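Local coordinates for protein alpha-14 giardin (PDB 3CHL) that probably acts as a calcium-regulated structural element of the annexin family, linking the phospholipid bilayer to the underlying axoneme in Giardia, at residues V170-A175 with S187-I192. Sequence-based numbering, arbitrary orientation.
With MG (magnesium ion), chain B.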
loop_
_atom_site.group_PDB
_atom_site.type_symbol
_atom_site.label_atom_id
_atom_site.label_comp_id
_atom_site.label_asym_id
_atom_site.label_seq_id
_atom_site.Cartn_x
_atom_site.Cartn_y
_atom_site.Cartn_z
ATOM N N VAL A 170 -1.907 -6.110 -29.281
ATOM C CA VAL A 170 -1.419 -5.387 -30.434
ATOM C C VAL A 170 -1.352 -3.882 -30.137
ATOM O O VAL A 170 -0.342 -3.236 -30.418
ATOM C CB VAL A 170 -2.301 -5.692 -31.676
ATOM C CG1 VAL A 170 -1.841 -4.884 -32.866
ATOM C CG2 VAL A 170 -2.224 -7.176 -32.014
ATOM N N LEU A 171 -2.405 -3.339 -29.522
ATOM C CA LEU A 171 -2.438 -1.928 -29.166
ATOM C C LEU A 171 -1.347 -1.492 -28.161
ATOM O O LEU A 171 -0.776 -0.386 -28.283
ATOM C CB LEU A 171 -3.823 -1.551 -28.608
ATOM C CG LEU A 171 -4.985 -1.569 -29.612
ATOM C CD1 LEU A 171 -6.359 -1.477 -28.919
ATOM C CD2 LEU A 171 -4.817 -0.456 -30.600
ATOM N N VAL A 172 -1.092 -2.325 -27.154
ATOM C CA VAL A 172 -0.131 -1.948 -26.111
ATOM C C VAL A 172 1.307 -2.111 -26.647
ATOM O O VAL A 172 2.184 -1.335 -26.286
ATOM C CB VAL A 172 -0.395 -2.661 -24.753
ATOM C CG1 VAL A 172 0.050 -4.117 -24.740
ATOM C CG2 VAL A 172 0.233 -1.846 -23.581
ATOM N N ARG A 173 1.523 -3.112 -27.503
ATOM C CA ARG A 173 2.817 -3.289 -28.185
ATOM C C ARG A 173 3.133 -2.047 -29.035
ATOM O O ARG A 173 4.264 -1.533 -29.015
ATOM C CB ARG A 173 2.804 -4.557 -29.046
ATOM C CG ARG A 173 4.108 -4.819 -29.838
ATOM C CD ARG A 173 5.287 -5.030 -28.926
ATOM N NE ARG A 173 6.381 -5.643 -29.677
ATOM C CZ ARG A 173 7.453 -6.176 -29.120
ATOM N NH1 ARG A 173 7.591 -6.194 -27.785
ATOM N NH2 ARG A 173 8.379 -6.732 -29.895
ATOM N N LYS A 174 2.128 -1.551 -29.762
ATOM C CA LYS A 174 2.272 -0.361 -30.579
ATOM C C LYS A 174 2.645 0.863 -29.713
ATOM O O LYS A 174 3.594 1.595 -30.026
ATOM C CB LYS A 174 0.986 -0.137 -31.401
ATOM C CG LYS A 174 0.998 1.037 -32.361
ATOM C CD LYS A 174 0.222 2.191 -31.800
ATOM C CE LYS A 174 0.717 3.516 -32.379
ATOM N NZ LYS A 174 -0.008 4.692 -31.780
ATOM N N ALA A 175 1.934 1.038 -28.593
ATOM C CA ALA A 175 2.220 2.139 -27.669
ATOM C C ALA A 175 3.637 2.058 -27.113
ATOM O O ALA A 175 4.327 3.089 -26.966
ATOM C CB ALA A 175 1.177 2.146 -26.507
ATOM N N SER A 187 -5.760 6.193 -24.072
ATOM C CA SER A 187 -6.841 5.219 -23.866
ATOM C C SER A 187 -6.348 3.768 -23.602
ATOM O O SER A 187 -6.869 3.097 -22.717
ATOM C CB SER A 187 -7.871 5.284 -25.022
ATOM O OG SER A 187 -7.294 4.814 -26.251
ATOM N N THR A 188 -5.338 3.297 -24.345
ATOM C CA THR A 188 -4.779 1.939 -24.186
ATOM C C THR A 188 -4.219 1.636 -22.802
ATOM O O THR A 188 -4.586 0.640 -22.174
ATOM C CB THR A 188 -3.641 1.667 -25.234
ATOM O OG1 THR A 188 -4.192 1.860 -26.530
ATOM C CG2 THR A 188 -3.135 0.244 -25.141
ATOM N N TRP A 189 -3.281 2.482 -22.389
ATOM C CA TRP A 189 -2.602 2.398 -21.103
ATOM C C TRP A 189 -3.586 2.411 -19.930
ATOM O O TRP A 189 -3.553 1.562 -19.053
ATOM C CB TRP A 189 -1.666 3.620 -20.984
ATOM C CG TRP A 189 -0.406 3.475 -21.821
ATOM C CD1 TRP A 189 0.028 4.294 -22.847
ATOM C CD2 TRP A 189 0.577 2.449 -21.672
ATOM N NE1 TRP A 189 1.238 3.815 -23.340
ATOM C CE2 TRP A 189 1.577 2.670 -22.642
ATOM C CE3 TRP A 189 0.695 1.348 -20.825
ATOM C CZ2 TRP A 189 2.689 1.852 -22.751
ATOM C CZ3 TRP A 189 1.774 0.545 -20.940
ATOM C CH2 TRP A 189 2.772 0.791 -21.912
ATOM N N ILE A 190 -4.488 3.379 -19.974
ATOM C CA ILE A 190 -5.479 3.578 -18.914
ATOM C C ILE A 190 -6.471 2.417 -18.887
ATOM O O ILE A 190 -6.760 1.881 -17.817
ATOM C CB ILE A 190 -6.205 4.969 -19.062
ATOM C CG1 ILE A 190 -5.171 6.103 -18.995
ATOM C CG2 ILE A 190 -7.346 5.124 -18.001
ATOM C CD1 ILE A 190 -4.314 6.087 -17.767
ATOM N N ARG A 191 -7.004 2.020 -20.043
ATOM C CA ARG A 191 -7.966 0.919 -20.074
ATOM C C ARG A 191 -7.406 -0.388 -19.495
ATOM O O ARG A 191 -8.071 -1.050 -18.676
ATOM C CB ARG A 191 -8.560 0.701 -21.474
ATOM C CG ARG A 191 -9.492 -0.513 -21.549
ATOM C CD ARG A 191 -10.026 -0.792 -22.984
ATOM N NE ARG A 191 -8.974 -1.169 -23.941
ATOM C CZ ARG A 191 -8.423 -0.316 -24.805
ATOM N NH1 ARG A 191 -8.800 0.953 -24.809
ATOM N NH2 ARG A 191 -7.484 -0.721 -25.657
ATOM N N ILE A 192 -6.197 -0.769 -19.907
ATOM C CA ILE A 192 -5.583 -2.005 -19.420
ATOM C C ILE A 192 -5.305 -1.912 -17.917
ATOM O O ILE A 192 -5.829 -2.707 -17.136
ATOM C CB ILE A 192 -4.286 -2.365 -20.216
ATOM C CG1 ILE A 192 -4.689 -2.745 -21.669
ATOM C CG2 ILE A 192 -3.456 -3.471 -19.500
ATOM C CD1 ILE A 192 -3.477 -2.702 -22.662
HETATM MG MG MG B . 4.431 5.441 -27.042
HETATM O O HOH W 1 -2.342 1.943 -28.342
#
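L171 O is gripped twice: it accepts the helical N-H of A175 and a hydrogen from a water, 2.8 Å from L171 O, that bridges to T188 OG1 at 2.6 Å. No direct hydrogen bond joins 170-175 to 187-192. They belong to consecutive helices, 162-177 and 183-195, of the all-helical annexin fold; the axes of the two segments approach to 9.7 Å, with 126° between their N-to-C directions. T188 CG2, anti to its own backbone N, lies against the backbone of 170-175, 3.8 Å from V172 CA. V172 CG2 sits over one face of the W189 indole, offset toward the rim, a CH-pi contact 4.2 Å from the centroid of the six-membered ring. I192, which also touches helix 198-211, packs its CD1 on V172 CB at 3.7 Å. The R191 chain bends at chi3 (65°), and its NH2 both lies against L171 CD1 and forms a salt bridge with D168. At the other end A175 CB rests obliquely against the indole, 3.6 Å from W189 NE1, whose N-H is taken by E224, which also binds the magnesium, a site consistent with the calcium-binding role of annexins. T178 O and G180 O, from the link between the helices, are further ligands, and A175 O coordinates the magnesium at 2.4 Å.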